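Local atomic coordinates of phenylacetaldehyde dehydrogenase (Burkholderia cenocepacia, PDB entry 4O5H), a protein that probably catalyses the NAD+-dependent oxidation of phenylacetaldehyde to phenylacetate, as a member of the aldehyde dehydrogenase family. Residues Gln137-Ile149 / Glu491-Ser503. Sequence-based numbering, arbitrary orientation.
Sequences QCFRYMAGWATKI and ELGRAVIDQYTES
Met142 and Trp145 meet Ile497 where the axes of helices 137-145 and 493-499 cross at -64°, 10.8 Å apart at their closest, with Trp145 and Ile497 giving the nearer CA pair, 7.6 Å. No hydrogen bond spans the two segments; the evidence is for apolar packing. Ile497 is shared by three partners: its CD1 lies 3.7 Å from Met142 SD, its CG1 equally close to Trp145 CD1, and its CG2 branch, anti to the backbone N, turns to Ile149 CG1 at 3.8 Å. The Met142 chain bends at chi2 (-64°), carrying CE across to Val496 CG1 at 3.5 Å and over the backbone of Leu492 and Gly493. At the outer side, the benzo end of Trp145 lies against the aliphatic part of Arg494, CH2 to CD 3.5 Å. The indole is tied to its own helix: NE1 donates to Tyr141 OH (3.1 Å, 162°), near the ring plane, and that hydroxyl also rests against Gly493 CA. Helix 91-107 packs against Phe139 and Ala143 of helix 124-145. The arrangement is an oblique, mainly apolar helix-helix packing, joining long helix 124-145 to the short helix that leads into C-terminal strand 501-509 of the aldehyde dehydrogenase fold.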
loop_
_atom_site.group_PDB
_atom_site.type_symbol
_atom_site.label_atom_id
_atom_site.label_comp_id
_atom_site.label_asym_id
_atom_site.label_seq_id
_atom_site.Cartn_x
_atom_site.Cartn_y
_atom_site.Cartn_z
ATOM N N GLN A 137 -12.882 -10.848 20.106
ATOM C CA GLN A 137 -12.887 -9.412 20.290
ATOM C C GLN A 137 -12.586 -8.668 18.995
ATOM O O GLN A 137 -13.063 -7.565 18.817
ATOM C CB GLN A 137 -11.902 -8.948 21.390
ATOM C CG GLN A 137 -12.299 -9.387 22.775
ATOM C CD GLN A 137 -13.435 -8.562 23.389
ATOM O OE1 GLN A 137 -14.123 -7.784 22.717
ATOM N NE2 GLN A 137 -13.672 -8.793 24.660
ATOM N N CYS A 138 -11.767 -9.252 18.112
ATOM C CA CYS A 138 -11.481 -8.616 16.843
ATOM C C CYS A 138 -12.762 -8.479 16.029
ATOM O O CYS A 138 -13.055 -7.415 15.524
ATOM C CB CYS A 138 -10.461 -9.409 16.041
ATOM S SG CYS A 138 -9.965 -8.574 14.514
ATOM N N PHE A 139 -13.565 -9.556 15.931
ATOM C CA PHE A 139 -14.856 -9.445 15.270
ATOM C C PHE A 139 -15.780 -8.425 15.942
ATOM O O PHE A 139 -16.465 -7.684 15.267
ATOM C CB PHE A 139 -15.550 -10.806 15.166
ATOM C CG PHE A 139 -14.983 -11.699 14.071
ATOM C CD1 PHE A 139 -15.241 -11.402 12.738
ATOM C CD2 PHE A 139 -14.163 -12.772 14.387
ATOM C CE1 PHE A 139 -14.701 -12.183 11.724
ATOM C CE2 PHE A 139 -13.626 -13.584 13.372
ATOM C CZ PHE A 139 -13.889 -13.274 12.042
ATOM N N ARG A 140 -15.793 -8.390 17.270
ATOM C CA ARG A 140 -16.678 -7.444 17.977
ATOM C C ARG A 140 -16.225 -5.984 17.743
ATOM O O ARG A 140 -17.048 -5.101 17.418
ATOM C CB ARG A 140 -16.730 -7.756 19.491
ATOM C CG ARG A 140 -17.668 -6.818 20.257
ATOM C CD ARG A 140 -17.934 -7.320 21.652
ATOM N NE ARG A 140 -18.607 -8.601 21.656
ATOM C CZ ARG A 140 -18.115 -9.722 22.182
ATOM N NH1 ARG A 140 -16.926 -9.764 22.759
ATOM N NH2 ARG A 140 -18.825 -10.854 22.136
ATOM N N TYR A 141 -14.917 -5.743 17.912
ATOM C CA TYR A 141 -14.352 -4.392 17.719
ATOM C C TYR A 141 -14.667 -3.896 16.297
ATOM O O TYR A 141 -15.217 -2.795 16.098
ATOM C CB TYR A 141 -12.863 -4.399 18.008
ATOM C CG TYR A 141 -12.143 -3.112 17.658
ATOM C CD1 TYR A 141 -12.102 -2.063 18.535
ATOM C CD2 TYR A 141 -11.587 -2.931 16.394
ATOM C CE1 TYR A 141 -11.475 -0.872 18.198
ATOM C CE2 TYR A 141 -10.984 -1.737 16.034
ATOM C CZ TYR A 141 -10.915 -0.718 16.959
ATOM O OH TYR A 141 -10.316 0.486 16.594
ATOM N N MET A 142 -14.380 -4.733 15.292
ATOM C CA MET A 142 -14.618 -4.338 13.905
ATOM C C MET A 142 -16.103 -4.208 13.558
ATOM O O MET A 142 -16.471 -3.402 12.724
ATOM C CB MET A 142 -13.914 -5.331 12.952
ATOM C CG MET A 142 -12.385 -5.376 13.110
ATOM S SD MET A 142 -11.615 -3.811 12.669
ATOM C CE MET A 142 -9.993 -4.077 13.381
ATOM N N ALA A 143 -16.945 -5.017 14.188
ATOM C CA ALA A 143 -18.374 -4.876 14.039
ATOM C C ALA A 143 -18.813 -3.437 14.276
ATOM O O ALA A 143 -19.645 -2.871 13.531
ATOM C CB ALA A 143 -19.136 -5.791 14.984
ATOM N N GLY A 144 -18.242 -2.835 15.280
ATOM C CA GLY A 144 -18.586 -1.463 15.614
ATOM C C GLY A 144 -18.121 -0.463 14.562
ATOM O O GLY A 144 -18.694 0.625 14.489
ATOM N N TRP A 145 -17.078 -0.791 13.766
ATOM C CA TRP A 145 -16.693 0.079 12.665
ATOM C C TRP A 145 -17.660 0.021 11.494
ATOM O O TRP A 145 -17.711 0.987 10.719
ATOM C CB TRP A 145 -15.264 -0.193 12.128
ATOM C CG TRP A 145 -14.204 0.469 12.963
ATOM C CD1 TRP A 145 -13.253 -0.129 13.656
ATOM C CD2 TRP A 145 -14.045 1.879 13.198
ATOM N NE1 TRP A 145 -12.457 0.796 14.314
ATOM C CE2 TRP A 145 -12.922 2.042 14.031
ATOM C CE3 TRP A 145 -14.699 3.002 12.729
ATOM C CZ2 TRP A 145 -12.503 3.278 14.484
ATOM C CZ3 TRP A 145 -14.318 4.219 13.186
ATOM C CH2 TRP A 145 -13.206 4.361 14.034
ATOM N N ALA A 146 -18.462 -1.036 11.386
ATOM C CA ALA A 146 -19.310 -1.177 10.238
ATOM C C ALA A 146 -20.268 0.003 10.068
ATOM O O ALA A 146 -20.583 0.375 8.914
ATOM C CB ALA A 146 -20.068 -2.484 10.297
ATOM N N THR A 147 -20.696 0.620 11.177
ATOM C CA THR A 147 -21.625 1.727 11.111
ATOM C C THR A 147 -20.955 3.101 11.180
ATOM O O THR A 147 -21.662 4.095 11.159
ATOM C CB THR A 147 -22.678 1.644 12.242
ATOM O OG1 THR A 147 -22.030 1.323 13.464
ATOM C CG2 THR A 147 -23.700 0.513 11.908
ATOM N N LYS A 148 -19.616 3.144 11.212
ATOM C CA LYS A 148 -18.883 4.360 11.517
ATOM C C LYS A 148 -17.791 4.672 10.494
ATOM O O LYS A 148 -16.837 5.407 10.791
ATOM C CB LYS A 148 -18.299 4.222 12.898
ATOM C CG LYS A 148 -19.364 4.085 13.980
ATOM C CD LYS A 148 -18.786 3.689 15.296
ATOM C CE LYS A 148 -19.879 3.341 16.320
ATOM N NZ LYS A 148 -20.611 2.094 15.941
ATOM N N ILE A 149 -17.921 4.138 9.294
ATOM C CA ILE A 149 -16.950 4.447 8.238
ATOM C C ILE A 149 -17.418 5.756 7.593
ATOM O O ILE A 149 -18.535 5.808 7.103
ATOM C CB ILE A 149 -16.884 3.321 7.235
ATOM C CG1 ILE A 149 -16.267 2.100 7.915
ATOM C CG2 ILE A 149 -15.998 3.689 6.038
ATOM C CD1 ILE A 149 -16.691 0.805 7.298
ATOM N N GLU A 491 -2.453 -3.919 10.290
ATOM C CA GLU A 491 -3.557 -4.698 10.813
ATOM C C GLU A 491 -4.134 -3.947 11.982
ATOM O O GLU A 491 -3.423 -3.209 12.628
ATOM C CB GLU A 491 -3.066 -6.039 11.346
ATOM C CG GLU A 491 -2.367 -6.973 10.343
ATOM C CD GLU A 491 -3.312 -7.831 9.537
ATOM O OE1 GLU A 491 -4.459 -7.381 9.266
ATOM O OE2 GLU A 491 -2.883 -8.949 9.143
ATOM N N LEU A 492 -5.415 -4.186 12.278
ATOM C CA LEU A 492 -6.102 -3.687 13.487
ATOM C C LEU A 492 -6.324 -2.184 13.507
ATOM O O LEU A 492 -5.800 -1.433 12.700
ATOM C CB LEU A 492 -5.388 -4.161 14.751
ATOM C CG LEU A 492 -5.188 -5.678 14.866
ATOM C CD1 LEU A 492 -4.418 -6.015 16.138
ATOM C CD2 LEU A 492 -6.535 -6.370 14.914
ATOM N N GLY A 493 -7.150 -1.755 14.454
ATOM C CA GLY A 493 -7.441 -0.342 14.640
ATOM C C GLY A 493 -8.287 0.273 13.561
ATOM O O GLY A 493 -8.789 -0.399 12.646
ATOM N N ARG A 494 -8.434 1.580 13.657
ATOM C CA ARG A 494 -9.030 2.359 12.588
ATOM C C ARG A 494 -8.243 2.205 11.292
ATOM O O ARG A 494 -8.826 2.213 10.197
ATOM C CB ARG A 494 -9.064 3.837 12.989
ATOM C CG ARG A 494 -9.816 4.709 12.027
ATOM C CD ARG A 494 -10.320 5.928 12.771
ATOM N NE ARG A 494 -9.209 6.634 13.383
ATOM C CZ ARG A 494 -8.453 7.515 12.737
ATOM N NH1 ARG A 494 -8.687 7.791 11.450
ATOM N NH2 ARG A 494 -7.462 8.149 13.373
ATOM N N ALA A 495 -6.934 2.063 11.398
ATOM C CA ALA A 495 -6.081 1.979 10.194
ATOM C C ALA A 495 -6.504 0.857 9.258
ATOM O O ALA A 495 -6.577 1.044 8.039
ATOM C CB ALA A 495 -4.623 1.841 10.580
ATOM N N VAL A 496 -6.772 -0.324 9.793
ATOM C CA VAL A 496 -7.013 -1.477 8.886
ATOM C C VAL A 496 -8.311 -1.268 8.148
ATOM O O VAL A 496 -8.434 -1.585 6.967
ATOM C CB VAL A 496 -6.965 -2.852 9.615
ATOM C CG1 VAL A 496 -8.156 -3.030 10.554
ATOM C CG2 VAL A 496 -6.904 -3.984 8.625
ATOM N N ILE A 497 -9.281 -0.670 8.823
ATOM C CA ILE A 497 -10.551 -0.367 8.197
ATOM C C ILE A 497 -10.351 0.479 6.952
ATOM O O ILE A 497 -10.854 0.171 5.842
ATOM C CB ILE A 497 -11.514 0.320 9.213
ATOM C CG1 ILE A 497 -11.943 -0.691 10.287
ATOM C CG2 ILE A 497 -12.709 0.924 8.526
ATOM C CD1 ILE A 497 -12.910 -1.792 9.824
ATOM N N ASP A 498 -9.597 1.549 7.087
ATOM C CA ASP A 498 -9.313 2.383 5.915
ATOM C C ASP A 498 -8.607 1.600 4.815
ATOM O O ASP A 498 -8.801 1.860 3.644
ATOM C CB ASP A 498 -8.497 3.639 6.295
ATOM C CG ASP A 498 -9.282 4.615 7.208
ATOM O OD1 ASP A 498 -10.541 4.672 7.160
ATOM O OD2 ASP A 498 -8.603 5.325 8.002
ATOM N N GLN A 499 -7.773 0.646 5.183
ATOM C CA GLN A 499 -7.058 -0.152 4.195
ATOM C C GLN A 499 -7.890 -1.229 3.505
ATOM O O GLN A 499 -7.409 -1.866 2.580
ATOM C CB GLN A 499 -5.801 -0.744 4.843
ATOM C CG GLN A 499 -4.839 0.391 5.261
ATOM C CD GLN A 499 -3.487 -0.101 5.793
ATOM O OE1 GLN A 499 -3.098 -1.249 5.536
ATOM N NE2 GLN A 499 -2.780 0.769 6.538
ATOM N N TYR A 500 -9.113 -1.461 3.968
ATOM C CA TYR A 500 -10.055 -2.350 3.256
ATOM C C TYR A 500 -11.112 -1.539 2.487
ATOM O O TYR A 500 -12.094 -2.093 1.990
ATOM C CB TYR A 500 -10.730 -3.313 4.222
ATOM C CG TYR A 500 -9.889 -4.527 4.566
ATOM C CD1 TYR A 500 -8.779 -4.422 5.391
ATOM C CD2 TYR A 500 -10.223 -5.772 4.085
ATOM C CE1 TYR A 500 -7.996 -5.536 5.707
ATOM C CE2 TYR A 500 -9.461 -6.904 4.411
ATOM C CZ TYR A 500 -8.340 -6.764 5.222
ATOM O OH TYR A 500 -7.598 -7.884 5.525
ATOM N N THR A 501 -10.909 -0.218 2.413
ATOM C CA THR A 501 -11.725 0.628 1.593
ATOM C C THR A 501 -10.903 1.274 0.480
ATOM O O THR A 501 -9.691 1.332 0.551
ATOM C CB THR A 501 -12.399 1.751 2.379
ATOM O OG1 THR A 501 -11.422 2.658 2.862
ATOM C CG2 THR A 501 -13.229 1.207 3.506
ATOM N N GLU A 502 -11.617 1.703 -0.565
ATOM C CA GLU A 502 -11.065 2.431 -1.684
ATOM C C GLU A 502 -11.818 3.767 -1.722
ATOM O O GLU A 502 -13.039 3.802 -1.639
ATOM C CB GLU A 502 -11.278 1.635 -2.974
ATOM C CG GLU A 502 -10.568 2.206 -4.204
ATOM C CD GLU A 502 -9.121 1.842 -4.324
ATOM O OE1 GLU A 502 -8.737 0.765 -3.822
ATOM O OE2 GLU A 502 -8.371 2.585 -5.008
ATOM N N SER A 503 -11.074 4.872 -1.759
ATOM C CA SER A 503 -11.664 6.186 -1.661
ATOM C C SER A 503 -12.092 6.658 -3.055
ATOM O O SER A 503 -11.336 6.533 -4.032
ATOM C CB SER A 503 -10.639 7.149 -1.064
ATOM O OG SER A 503 -11.190 8.422 -0.811
#